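Local structure of type II restriction enzyme SfiI (2EZV) at residues K18-T23 with V155-F160; T23-L28 with R233-H238; K81-L86 with L142-A147; N108-Q113 with Y182-P187. The protein cuts double-stranded DNA as a tetrameric type II restriction endonuclease, recognising the interrupted sequence 5'-GGCCN(5)GGCC-3' and leaving fragments with terminal 5'-phosphates. All coordinates share one frame; numbering follows the deposited sequence.

Contact 1: K18-T23 with V155-F160; sequences KQTLRT and VTTSIF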
loop_
_atom_site.group_PDB
_atom_site.type_symbol
_atom_site.label_atom_id
_atom_site.label_comp_id
_atom_site.label_asym_id
_atom_site.label_seq_id
_atom_site.Cartn_x
_atom_site.Cartn_y
_atom_site.Cartn_z
ATOM N N LYS D 18 -14.708 17.797 9.642
ATOM C CA LYS D 18 -14.703 18.547 8.397
ATOM C C LYS D 18 -13.538 18.156 7.488
ATOM O O LYS D 18 -13.736 17.951 6.295
ATOM C CB LYS D 18 -14.646 20.048 8.684
ATOM C CG LYS D 18 -14.977 20.920 7.488
ATOM C CD LYS D 18 -14.850 22.377 7.874
ATOM C CE LYS D 18 -15.319 23.304 6.776
ATOM N NZ LYS D 18 -15.122 24.741 7.152
ATOM N N GLN D 19 -12.328 18.045 8.037
ATOM C CA GLN D 19 -11.197 17.674 7.188
ATOM C C GLN D 19 -11.283 16.204 6.785
ATOM O O GLN D 19 -10.770 15.807 5.742
ATOM C CB GLN D 19 -9.845 18.001 7.857
ATOM C CG GLN D 19 -9.387 17.091 8.987
ATOM C CD GLN D 19 -7.993 17.465 9.495
ATOM O OE1 GLN D 19 -7.777 18.574 9.970
ATOM N NE2 GLN D 19 -7.050 16.537 9.396
ATOM N N THR D 20 -11.946 15.397 7.603
ATOM C CA THR D 20 -12.126 13.984 7.272
ATOM C C THR D 20 -13.050 13.955 6.051
ATOM O O THR D 20 -12.770 13.295 5.053
ATOM C CB THR D 20 -12.794 13.216 8.419
ATOM O OG1 THR D 20 -11.891 13.140 9.526
ATOM C CG2 THR D 20 -13.184 11.808 7.983
ATOM N N LEU D 21 -14.134 14.718 6.129
ATOM C CA LEU D 21 -15.100 14.782 5.047
ATOM C C LEU D 21 -14.468 15.328 3.768
ATOM O O LEU D 21 -14.634 14.746 2.689
ATOM C CB LEU D 21 -16.283 15.648 5.474
ATOM C CG LEU D 21 -17.585 15.635 4.661
ATOM C CD1 LEU D 21 -17.713 16.926 3.909
ATOM C CD2 LEU D 21 -17.627 14.455 3.724
ATOM N N ARG D 22 -13.738 16.435 3.892
ATOM C CA ARG D 22 -13.091 17.057 2.741
ATOM C C ARG D 22 -12.209 16.075 1.976
ATOM O O ARG D 22 -12.261 16.014 0.748
ATOM C CB ARG D 22 -12.245 18.260 3.179
ATOM C CG ARG D 22 -11.648 19.020 2.008
ATOM C CD ARG D 22 -12.755 19.553 1.094
ATOM N NE ARG D 22 -12.240 20.184 -0.120
ATOM C CZ ARG D 22 -11.716 19.519 -1.146
ATOM N NH1 ARG D 22 -11.633 18.193 -1.110
ATOM N NH2 ARG D 22 -11.283 20.178 -2.220
ATOM N N THR D 23 -11.398 15.318 2.709
ATOM C CA THR D 23 -10.501 14.324 2.115
ATOM C C THR D 23 -11.305 13.309 1.301
ATOM O O THR D 23 -10.954 12.972 0.164
ATOM C CB THR D 23 -9.723 13.575 3.216
ATOM O OG1 THR D 23 -9.016 14.522 4.023
ATOM C CG2 THR D 23 -8.736 12.600 2.617
ATOM N N VAL D 155 -11.149 8.161 18.201
ATOM C CA VAL D 155 -12.412 8.788 17.849
ATOM C C VAL D 155 -13.127 8.184 16.657
ATOM O O VAL D 155 -12.517 7.845 15.641
ATOM C CB VAL D 155 -12.244 10.271 17.528
ATOM C CG1 VAL D 155 -13.454 11.043 18.055
ATOM C CG2 VAL D 155 -10.939 10.778 18.099
ATOM N N THR D 156 -14.440 8.100 16.792
ATOM C CA THR D 156 -15.319 7.573 15.768
ATOM C C THR D 156 -15.812 8.731 14.916
ATOM O O THR D 156 -16.274 9.738 15.447
ATOM C CB THR D 156 -16.533 6.852 16.435
ATOM O OG1 THR D 156 -16.317 5.437 16.407
ATOM C CG2 THR D 156 -17.839 7.192 15.740
ATOM N N THR D 157 -15.698 8.599 13.602
ATOM C CA THR D 157 -16.172 9.633 12.691
ATOM C C THR D 157 -17.099 8.966 11.687
ATOM O O THR D 157 -16.679 8.097 10.919
ATOM C CB THR D 157 -15.007 10.328 11.954
ATOM O OG1 THR D 157 -14.220 11.051 12.903
ATOM C CG2 THR D 157 -15.536 11.314 10.900
ATOM N N SER D 158 -18.359 9.389 11.691
ATOM C CA SER D 158 -19.376 8.804 10.826
ATOM C C SER D 158 -19.633 9.531 9.522
ATOM O O SER D 158 -19.926 10.731 9.507
ATOM C CB SER D 158 -20.685 8.680 11.599
ATOM O OG SER D 158 -20.482 7.926 12.783
ATOM N N ILE D 159 -19.564 8.779 8.427
ATOM C CA ILE D 159 -19.775 9.341 7.102
ATOM C C ILE D 159 -20.683 8.498 6.202
ATOM O O ILE D 159 -20.640 7.270 6.232
ATOM C CB ILE D 159 -18.419 9.550 6.420
ATOM C CG1 ILE D 159 -17.598 10.511 7.285
ATOM C CG2 ILE D 159 -18.603 10.111 4.997
ATOM C CD1 ILE D 159 -16.157 10.577 6.931
ATOM N N PHE D 160 -21.498 9.171 5.401
ATOM C CA PHE D 160 -22.410 8.491 4.492
ATOM C C PHE D 160 -22.297 8.969 3.052
ATOM O O PHE D 160 -22.386 10.167 2.771
ATOM C CB PHE D 160 -23.856 8.658 4.960
ATOM C CG PHE D 160 -24.169 7.911 6.221
ATOM C CD1 PHE D 160 -23.763 8.401 7.455
ATOM C CD2 PHE D 160 -24.850 6.701 6.170
ATOM C CE1 PHE D 160 -24.030 7.694 8.621
ATOM C CE2 PHE D 160 -25.124 5.986 7.325
ATOM C CZ PHE D 160 -24.713 6.483 8.556
#
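Thr20, on the inner side of helix 10-41, meets Thr157 and Ile159, two residues of strand 151-167 that stand on the same face of the sheet. One methyl group does nearly all the touching on the helix side. Thr20 CG2 lies anti to its own backbone N, which puts OG1 beside that N (chi1 -68°) and turns the methyl to the strand. There it meets Thr157 CG2 end-on at 3.8 Å, the two threonine side chains reaching tip to tip. Ile159 comes differently: its side chain slants across that of Thr20, and its outermost atom, CD1, lies 3.4 Å from Thr20 CG2, a short approach for two methyl groups whose exact value is doubtful. Thr20 CG2 thus has both strand residues as neighbours. Ser158, between them, points its side chain away, in the alternation expected of a strand. The threonine hydroxyls have other tasks. Thr20 OG1 is hydrogen-bonded to Val16 O one helical turn earlier, and Gln95 NE2, on the adjoining strand 93-104, is hydrogen-bonded to both Thr20 OG1 and Thr157 OG1. One turn farther along the helix, Thr23 OG1 donates to Gln19 O at 2.8 Å; this carbonyl also accepts from Thr23 N, so the side chain is tied back onto its own helix. The chemistry is therefore divided: methyls form the direct helix-strand interface, while the buried hydroxyls are satisfied by the helix backbone and by a single glutamine amide that links helix and strand indirectly.

Contact 2: T23-L28 with R233-H238; sequences TIVQAL and RLQELH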
loop_
_atom_site.group_PDB
_atom_site.type_symbol
_atom_site.label_atom_id
_atom_site.label_comp_id
_atom_site.label_asym_id
_atom_site.label_seq_id
_atom_site.Cartn_x
_atom_site.Cartn_y
_atom_site.Cartn_z
ATOM N N THR D 23 -11.398 15.318 2.709
ATOM C CA THR D 23 -10.501 14.324 2.115
ATOM C C THR D 23 -11.305 13.309 1.301
ATOM O O THR D 23 -10.954 12.972 0.164
ATOM C CB THR D 23 -9.723 13.575 3.216
ATOM O OG1 THR D 23 -9.016 14.522 4.023
ATOM C CG2 THR D 23 -8.736 12.600 2.617
ATOM N N ILE D 24 -12.387 12.826 1.899
ATOM C CA ILE D 24 -13.254 11.857 1.251
ATOM C C ILE D 24 -13.919 12.399 -0.015
ATOM O O ILE D 24 -14.120 11.648 -0.972
ATOM C CB ILE D 24 -14.317 11.339 2.251
ATOM C CG1 ILE D 24 -13.611 10.498 3.320
ATOM C CG2 ILE D 24 -15.383 10.521 1.527
ATOM C CD1 ILE D 24 -14.498 10.006 4.436
ATOM N N VAL D 25 -14.248 13.694 -0.029
ATOM C CA VAL D 25 -14.879 14.307 -1.204
ATOM C C VAL D 25 -13.932 14.350 -2.396
ATOM O O VAL D 25 -14.382 14.211 -3.538
ATOM C CB VAL D 25 -15.377 15.745 -0.924
ATOM C CG1 VAL D 25 -15.869 16.403 -2.229
ATOM C CG2 VAL D 25 -16.507 15.706 0.074
ATOM N N GLN D 26 -12.636 14.557 -2.142
ATOM C CA GLN D 26 -11.640 14.578 -3.216
ATOM C C GLN D 26 -11.541 13.196 -3.824
ATOM O O GLN D 26 -11.439 13.043 -5.037
ATOM C CB GLN D 26 -10.246 14.933 -2.699
ATOM C CG GLN D 26 -9.976 16.404 -2.571
ATOM C CD GLN D 26 -9.880 17.132 -3.896
ATOM O OE1 GLN D 26 -10.274 18.278 -3.984
ATOM N NE2 GLN D 26 -9.342 16.484 -4.914
ATOM N N ALA D 27 -11.535 12.190 -2.958
ATOM C CA ALA D 27 -11.430 10.805 -3.392
ATOM C C ALA D 27 -12.588 10.479 -4.321
ATOM O O ALA D 27 -12.387 10.018 -5.440
ATOM C CB ALA D 27 -11.437 9.879 -2.184
ATOM N N LEU D 28 -13.803 10.745 -3.862
ATOM C CA LEU D 28 -14.975 10.467 -4.676
ATOM C C LEU D 28 -14.928 11.301 -5.956
ATOM O O LEU D 28 -15.224 10.801 -7.040
ATOM C CB LEU D 28 -16.238 10.756 -3.868
ATOM C CG LEU D 28 -16.421 9.758 -2.718
ATOM C CD1 LEU D 28 -17.393 10.304 -1.676
ATOM C CD2 LEU D 28 -16.894 8.417 -3.289
ATOM N N ARG D 233 -21.667 19.947 6.274
ATOM C CA ARG D 233 -21.959 18.561 6.611
ATOM C C ARG D 233 -22.743 17.839 5.521
ATOM O O ARG D 233 -23.027 16.655 5.641
ATOM C CB ARG D 233 -22.706 18.479 7.939
ATOM C CG ARG D 233 -21.796 18.673 9.136
ATOM C CD ARG D 233 -22.522 18.458 10.451
ATOM N NE ARG D 233 -21.617 18.640 11.578
ATOM C CZ ARG D 233 -20.732 17.737 11.995
ATOM N NH1 ARG D 233 -20.630 16.571 11.382
ATOM N NH2 ARG D 233 -19.939 18.012 13.021
ATOM N N LEU D 234 -23.091 18.556 4.461
ATOM C CA LEU D 234 -23.821 17.971 3.343
ATOM C C LEU D 234 -23.147 18.416 2.050
ATOM O O LEU D 234 -23.194 19.591 1.683
ATOM C CB LEU D 234 -25.283 18.426 3.366
ATOM C CG LEU D 234 -26.317 17.846 2.384
ATOM C CD1 LEU D 234 -26.158 18.482 1.024
ATOM C CD2 LEU D 234 -26.177 16.336 2.304
ATOM N N GLN D 235 -22.504 17.473 1.372
ATOM C CA GLN D 235 -21.823 17.764 0.118
ATOM C C GLN D 235 -22.532 17.061 -1.034
ATOM O O GLN D 235 -23.225 16.065 -0.839
ATOM C CB GLN D 235 -20.369 17.296 0.179
ATOM C CG GLN D 235 -19.538 17.948 1.263
ATOM C CD GLN D 235 -19.455 19.452 1.118
ATOM O OE1 GLN D 235 -19.317 19.974 0.016
ATOM N NE2 GLN D 235 -19.521 20.160 2.243
ATOM N N GLU D 236 -22.341 17.577 -2.240
ATOM C CA GLU D 236 -22.987 17.001 -3.399
ATOM C C GLU D 236 -22.105 17.033 -4.630
ATOM O O GLU D 236 -21.699 18.105 -5.080
ATOM C CB GLU D 236 -24.281 17.766 -3.704
ATOM C CG GLU D 236 -25.157 17.108 -4.759
ATOM C CD GLU D 236 -26.268 18.015 -5.263
ATOM O OE1 GLU D 236 -26.732 18.887 -4.485
ATOM O OE2 GLU D 236 -26.680 17.839 -6.433
ATOM N N LEU D 237 -21.814 15.855 -5.171
ATOM C CA LEU D 237 -21.023 15.743 -6.386
ATOM C C LEU D 237 -22.033 15.329 -7.447
ATOM O O LEU D 237 -22.506 14.194 -7.471
ATOM C CB LEU D 237 -19.925 14.687 -6.223
ATOM C CG LEU D 237 -18.923 15.017 -5.107
ATOM C CD1 LEU D 237 -17.836 13.935 -5.034
ATOM C CD2 LEU D 237 -18.299 16.395 -5.371
ATOM N N HIS D 238 -22.372 16.267 -8.319
ATOM C CA HIS D 238 -23.372 16.019 -9.348
ATOM C C HIS D 238 -22.799 15.841 -10.750
ATOM O O HIS D 238 -21.824 16.504 -11.126
ATOM C CB HIS D 238 -24.395 17.168 -9.314
ATOM C CG HIS D 238 -25.435 17.093 -10.384
ATOM N ND1 HIS D 238 -25.366 17.843 -11.539
ATOM C CD2 HIS D 238 -26.555 16.340 -10.489
ATOM C CE1 HIS D 238 -26.398 17.554 -12.310
ATOM N NE2 HIS D 238 -27.135 16.644 -11.697
#
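Leu237 reaches from strand 234-238 to Val25 and Leu28 on helix 10-41, and its side chain accounts for the greatest share of the surface buried here. Its CB leaves the strand toward the helix, and CG swings to the side of the backbone N (chi1 -62°), from where the two methyl branches part company. CD1 goes to the helix backbone as well as to a side chain: it sits 3.7 Å from Leu28 CB and 3.8 Å from the carbonyl oxygen of Val25, thus touching two successive turns. CD2 takes the other branch, 4.0 Å from Val25 CG1, with the leucine and valine side chains slanted across one another. The second valine methyl serves the residue two places earlier on the strand. Val25 CG2 rests 4.0 Å from Gln235 CG, and these side chains cross at roughly a right angle. The glutamine chain bends at chi2 (-60°), presenting its aliphatic CB and CG to the valine while the amide is engaged apart from the helix: Gln235 NE2 is hydrogen-bonded to Arg251 O and Trp232 O. Glu236, between the two contact residues, turns away. Leu28 also packs on Val183 of the adjacent strand 176-186, on Val161 of strand 151-167 beyond it, and on Ala61 and Leu62 of helix 49-62. The helix and strand segments run almost parallel, their axes 11° apart in direction and 10.0 Å apart at closest approach. This is classic alpha/beta packing, a long helix laid along the face of the central mixed sheet in an enzyme of the PDDEXK nuclease clan.

Contact 3: K81-L86 with L142-A147; sequences KRVRWL and LMLQSA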
loop_
_atom_site.group_PDB
_atom_site.type_symbol
_atom_site.label_atom_id
_atom_site.label_comp_id
_atom_site.label_asym_id
_atom_site.label_seq_id
_atom_site.Cartn_x
_atom_site.Cartn_y
_atom_site.Cartn_z
ATOM N N LYS D 81 -14.397 0.654 6.946
ATOM C CA LYS D 81 -13.875 1.064 8.244
ATOM C C LYS D 81 -12.364 0.904 8.315
ATOM O O LYS D 81 -11.807 -0.019 7.740
ATOM C CB LYS D 81 -14.534 0.244 9.362
ATOM N N ARG D 82 -11.709 1.810 9.028
ATOM C CA ARG D 82 -10.267 1.762 9.194
ATOM C C ARG D 82 -9.884 2.523 10.450
ATOM O O ARG D 82 -10.358 3.636 10.670
ATOM C CB ARG D 82 -9.547 2.400 7.989
ATOM C CG ARG D 82 -9.623 1.623 6.667
ATOM C CD ARG D 82 -8.978 0.229 6.747
ATOM N NE ARG D 82 -9.027 -0.444 5.444
ATOM C CZ ARG D 82 -8.585 -1.678 5.201
ATOM N NH1 ARG D 82 -8.047 -2.414 6.174
ATOM N NH2 ARG D 82 -8.684 -2.179 3.974
ATOM N N VAL D 83 -9.050 1.909 11.284
ATOM C CA VAL D 83 -8.554 2.555 12.499
ATOM C C VAL D 83 -7.237 3.171 12.016
ATOM O O VAL D 83 -6.385 2.458 11.482
ATOM C CB VAL D 83 -8.262 1.526 13.617
ATOM C CG1 VAL D 83 -7.812 2.251 14.896
ATOM C CG2 VAL D 83 -9.505 0.668 13.875
ATOM N N ARG D 84 -7.068 4.479 12.199
ATOM C CA ARG D 84 -5.882 5.158 11.694
ATOM C C ARG D 84 -5.536 6.407 12.502
ATOM O O ARG D 84 -6.283 6.809 13.382
ATOM C CB ARG D 84 -6.157 5.591 10.253
ATOM C CG ARG D 84 -7.287 6.634 10.206
ATOM C CD ARG D 84 -7.778 7.015 8.825
ATOM N NE ARG D 84 -8.618 8.208 8.934
ATOM C CZ ARG D 84 -9.200 8.839 7.915
ATOM N NH1 ARG D 84 -9.061 8.393 6.676
ATOM N NH2 ARG D 84 -9.890 9.954 8.135
ATOM N N TRP D 85 -4.394 7.014 12.187
ATOM C CA TRP D 85 -3.963 8.252 12.833
ATOM C C TRP D 85 -4.324 9.372 11.862
ATOM O O TRP D 85 -4.017 9.294 10.670
ATOM C CB TRP D 85 -2.444 8.292 13.045
ATOM C CG TRP D 85 -1.904 7.374 14.089
ATOM C CD1 TRP D 85 -1.215 6.221 13.884
ATOM C CD2 TRP D 85 -1.918 7.588 15.506
ATOM N NE1 TRP D 85 -0.783 5.704 15.084
ATOM C CE2 TRP D 85 -1.199 6.525 16.096
ATOM C CE3 TRP D 85 -2.461 8.583 16.336
ATOM C CZ2 TRP D 85 -1.005 6.424 17.481
ATOM C CZ3 TRP D 85 -2.266 8.483 17.716
ATOM C CH2 TRP D 85 -1.543 7.409 18.270
ATOM N N LEU D 86 -4.979 10.407 12.362
ATOM C CA LEU D 86 -5.342 11.517 11.511
ATOM C C LEU D 86 -4.505 12.735 11.894
ATOM O O LEU D 86 -4.711 13.339 12.945
ATOM C CB LEU D 86 -6.829 11.841 11.670
ATOM C CG LEU D 86 -7.372 13.001 10.823
ATOM C CD1 LEU D 86 -7.258 12.634 9.345
ATOM C CD2 LEU D 86 -8.829 13.296 11.198
ATOM N N LEU D 142 -13.108 3.767 19.996
ATOM C CA LEU D 142 -12.574 2.423 20.209
ATOM C C LEU D 142 -11.285 2.549 21.009
ATOM O O LEU D 142 -10.355 3.231 20.584
ATOM C CB LEU D 142 -12.270 1.743 18.873
ATOM C CG LEU D 142 -11.710 0.316 18.914
ATOM C CD1 LEU D 142 -12.745 -0.649 19.493
ATOM C CD2 LEU D 142 -11.340 -0.101 17.511
ATOM N N MET D 143 -11.224 1.893 22.162
ATOM C CA MET D 143 -10.036 1.969 22.993
ATOM C C MET D 143 -8.886 1.166 22.404
ATOM O O MET D 143 -9.043 -0.004 22.058
ATOM C CB MET D 143 -10.353 1.487 24.414
ATOM C CG MET D 143 -11.291 2.413 25.177
ATOM S SD MET D 143 -10.585 4.068 25.396
ATOM C CE MET D 143 -11.290 4.538 26.965
ATOM N N LEU D 144 -7.734 1.814 22.282
ATOM C CA LEU D 144 -6.536 1.179 21.742
ATOM C C LEU D 144 -5.545 0.993 22.889
ATOM O O LEU D 144 -5.475 1.822 23.795
ATOM C CB LEU D 144 -5.905 2.066 20.659
ATOM C CG LEU D 144 -6.780 2.513 19.483
ATOM C CD1 LEU D 144 -5.977 3.433 18.569
ATOM C CD2 LEU D 144 -7.272 1.305 18.719
ATOM N N GLN D 145 -4.782 -0.092 22.849
ATOM C CA GLN D 145 -3.810 -0.375 23.897
ATOM C C GLN D 145 -2.438 0.198 23.572
ATOM O O GLN D 145 -1.764 -0.277 22.656
ATOM C CB GLN D 145 -3.674 -1.885 24.103
ATOM C CG GLN D 145 -2.667 -2.264 25.179
ATOM C CD GLN D 145 -3.048 -1.717 26.535
ATOM O OE1 GLN D 145 -4.137 -1.992 27.032
ATOM N NE2 GLN D 145 -2.163 -0.934 27.142
ATOM N N SER D 146 -2.023 1.212 24.324
ATOM C CA SER D 146 -0.717 1.817 24.100
ATOM C C SER D 146 0.327 0.858 24.634
ATOM O O SER D 146 0.019 -0.016 25.440
ATOM C CB SER D 146 -0.596 3.161 24.828
ATOM O OG SER D 146 -0.424 2.987 26.222
ATOM N N ALA D 147 1.563 1.031 24.190
ATOM C CA ALA D 147 2.654 0.172 24.613
ATOM C C ALA D 147 3.377 0.706 25.843
ATOM O O ALA D 147 4.190 -0.002 26.443
ATOM C CB ALA D 147 3.644 0.009 23.467
#
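Val83 spreads its two methyl groups between Leu144 and Leu142, and these three residues make the whole of the direct contact. Val83 has the largest share of the buried surface, followed by Leu144 and Leu142. Its CG1, anti to the backbone N (chi1 -177°), meets Leu144 CD2 at 4.0 Å, the side chains approaching tip to tip. Val83 CG2, the other branch, reaches Leu142 CD2 at 4.1 Å; here the valine and leucine cross at about a right angle. Each leucine thus offers one methyl to a different fork of the valine, with no hydrogen bond between the segments. At the end of strand 141-145, Gln145 NE2 donates to the next residue's carbonyl, Ser146 O, at 2.9 Å, close to the amide plane and on a lone pair of the carbonyl. Farther along, Ala147 forms backbone hydrogen bonds with the second subunit, while Arg82 makes a salt bridge to Glu63 of the third. The two strands belong to the same sheet without being partners: 80-86 pairs with 93-104, and 141-145 with 151-167. Side chains thus bridge non-adjacent strands of the mixed sheet of this PDDEXK-clan enzyme, both linked to it through the 93-104/151-167 pair.

Contact 4: N108-Q113 with Y182-P187; sequences NRDTLQ and YVLSLP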
loop_
_atom_site.group_PDB
_atom_site.type_symbol
_atom_site.label_atom_id
_atom_site.label_comp_id
_atom_site.label_asym_id
_atom_site.label_seq_id
_atom_site.Cartn_x
_atom_site.Cartn_y
_atom_site.Cartn_z
ATOM N N ASN D 108 -32.905 13.191 -1.420
ATOM C CA ASN D 108 -33.066 13.866 -0.136
ATOM C C ASN D 108 -33.238 12.773 0.906
ATOM O O ASN D 108 -33.726 11.692 0.589
ATOM C CB ASN D 108 -34.321 14.735 -0.157
ATOM C CG ASN D 108 -35.597 13.906 -0.151
ATOM O OD1 ASN D 108 -35.740 12.962 -0.926
ATOM N ND2 ASN D 108 -36.528 14.257 0.724
ATOM N N ARG D 109 -32.838 13.036 2.141
ATOM C CA ARG D 109 -32.990 12.050 3.209
ATOM C C ARG D 109 -32.178 10.772 3.004
ATOM O O ARG D 109 -31.830 10.402 1.884
ATOM C CB ARG D 109 -34.473 11.692 3.375
ATOM N N ASP D 110 -31.893 10.097 4.109
ATOM C CA ASP D 110 -31.143 8.853 4.091
ATOM C C ASP D 110 -31.655 8.021 5.258
ATOM O O ASP D 110 -32.032 8.572 6.295
ATOM C CB ASP D 110 -29.651 9.144 4.263
ATOM C CG ASP D 110 -28.808 8.539 3.165
ATOM O OD1 ASP D 110 -27.723 9.087 2.888
ATOM O OD2 ASP D 110 -29.225 7.513 2.582
ATOM N N THR D 111 -31.687 6.704 5.090
ATOM C CA THR D 111 -32.160 5.830 6.155
ATOM C C THR D 111 -30.988 5.268 6.943
ATOM O O THR D 111 -29.947 4.938 6.377
ATOM C CB THR D 111 -32.985 4.662 5.594
ATOM O OG1 THR D 111 -34.112 5.181 4.879
ATOM C CG2 THR D 111 -33.484 3.771 6.723
ATOM N N LEU D 112 -31.160 5.159 8.254
ATOM C CA LEU D 112 -30.104 4.640 9.113
ATOM C C LEU D 112 -30.589 3.556 10.055
ATOM O O LEU D 112 -31.708 3.626 10.571
ATOM C CB LEU D 112 -29.516 5.757 9.979
ATOM C CG LEU D 112 -28.244 6.500 9.582
ATOM C CD1 LEU D 112 -28.467 7.262 8.296
ATOM C CD2 LEU D 112 -27.867 7.459 10.706
ATOM N N GLN D 113 -29.742 2.554 10.268
ATOM C CA GLN D 113 -30.038 1.490 11.215
ATOM C C GLN D 113 -29.531 2.110 12.513
ATOM O O GLN D 113 -28.728 3.038 12.469
ATOM C CB GLN D 113 -29.226 0.231 10.912
ATOM C CG GLN D 113 -29.543 -0.437 9.596
ATOM C CD GLN D 113 -31.002 -0.811 9.478
ATOM O OE1 GLN D 113 -31.620 -1.261 10.447
ATOM N NE2 GLN D 113 -31.563 -0.638 8.286
ATOM N N TYR D 182 -23.990 12.120 -2.963
ATOM C CA TYR D 182 -24.027 13.008 -1.816
ATOM C C TYR D 182 -23.161 12.407 -0.727
ATOM O O TYR D 182 -23.130 11.188 -0.552
ATOM C CB TYR D 182 -25.451 13.168 -1.282
ATOM C CG TYR D 182 -26.407 13.897 -2.201
ATOM C CD1 TYR D 182 -26.965 13.258 -3.305
ATOM C CD2 TYR D 182 -26.779 15.219 -1.946
ATOM C CE1 TYR D 182 -27.879 13.916 -4.136
ATOM C CE2 TYR D 182 -27.691 15.884 -2.766
ATOM C CZ TYR D 182 -28.239 15.224 -3.860
ATOM O OH TYR D 182 -29.149 15.861 -4.675
ATOM N N VAL D 183 -22.448 13.258 -0.002
ATOM C CA VAL D 183 -21.609 12.774 1.079
ATOM C C VAL D 183 -22.045 13.489 2.347
ATOM O O VAL D 183 -22.118 14.718 2.374
ATOM C CB VAL D 183 -20.125 13.052 0.806
ATOM C CG1 VAL D 183 -19.272 12.166 1.697
ATOM C CG2 VAL D 183 -19.800 12.801 -0.672
ATOM N N LEU D 184 -22.351 12.720 3.389
ATOM C CA LEU D 184 -22.794 13.300 4.654
ATOM C C LEU D 184 -21.867 13.006 5.832
ATOM O O LEU D 184 -21.329 11.905 5.965
ATOM C CB LEU D 184 -24.197 12.807 5.011
ATOM C CG LEU D 184 -25.397 13.170 4.135
ATOM C CD1 LEU D 184 -25.301 12.536 2.761
ATOM C CD2 LEU D 184 -26.641 12.690 4.830
ATOM N N SER D 185 -21.699 14.011 6.683
ATOM C CA SER D 185 -20.876 13.909 7.874
ATOM C C SER D 185 -21.818 14.064 9.060
ATOM O O SER D 185 -22.373 15.146 9.289
ATOM C CB SER D 185 -19.818 15.024 7.882
ATOM O OG SER D 185 -19.048 15.015 9.078
ATOM N N LEU D 186 -22.021 12.984 9.806
ATOM C CA LEU D 186 -22.903 13.038 10.957
ATOM C C LEU D 186 -22.110 13.378 12.199
ATOM O O LEU D 186 -21.131 12.710 12.534
ATOM C CB LEU D 186 -23.639 11.716 11.140
ATOM C CG LEU D 186 -24.509 11.323 9.941
ATOM C CD1 LEU D 186 -25.333 10.098 10.303
ATOM C CD2 LEU D 186 -25.415 12.484 9.542
ATOM N N PRO D 187 -22.538 14.425 12.912
ATOM C CA PRO D 187 -21.866 14.871 14.127
ATOM C C PRO D 187 -21.692 13.821 15.219
ATOM O O PRO D 187 -22.600 13.037 15.517
ATOM C CB PRO D 187 -22.707 16.074 14.567
ATOM C CG PRO D 187 -24.061 15.778 13.996
ATOM C CD PRO D 187 -23.737 15.236 12.641
#
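A small three-stranded antiparallel sheet is laid against the central mixed sheet where Asp110 and Leu112 of its strand 110-112 face Leu184 and Leu186 of strand 176-186. It is sheet-on-sheet packing made by side chains alone, with no hydrogen bond between the segments. The CA atoms of Asp110 and Leu184 are 9.5 Å apart and those of Leu112 and Leu186 11.2 Å, so the backbones diverge toward the leucine pair. The closest approach is nevertheless between these leucines: Leu112 CD2 and Leu186 CD1 meet tip to tip at 3.7 Å. Leu186 reaches this point with CG beside its backbone N (chi1 -60°), whereas Leu112 does so with a first torsion off the staggered positions (chi1 -97°). At the other pair, a carboxylate oxygen confronts a methyl: Asp110 OD1 is 4.2 Å from Leu184 CD1. This oxygen is buried by the contact and has no polar partner in the model; the Asp110 side chain also packs on His162 of strand 151-167. It lies about 8 Å from the bound calcium ion, which is held at a site formed by Asp79, Asp100 and Ala101, and the nearest atom of the contact is about 4 Å from the DNA. Phe160 of strand 151-167 packs against both Leu112 and Leu186, while Phe223 of helix 223-229 touches Asp110 and Leu184. Strand 110-112 pairs with 219-221 in its own sheet; on the opposite face of strand 176-186, Val183 and Ser185 pack against helix 10-41.

Contacts 1 and 2 use successive turns of helix 10-41, share Thr23 and fasten the helix to strands 151-167 and 234-238 of the central sheet. Contact 4 covers the other face of that sheet and lies nearest the DNA and calcium. It joins the first two through strand pairing: 176-186 sits between 151-167 and 234-238, with backbone hydrogen bonds to both. These three are core contacts. Contact 3, centred about 20 Å from the chain centre, is peripheral though largely buried, bordering two other subunits (contacts 1 and 2 one, contact 4 none); Leu86 and Arg84 touch Thr20. All four meet across mainly through methyl groups; contact 1 adds glutamine-bridged hydroxyls, and contact 4 a buried carboxylate oxygen.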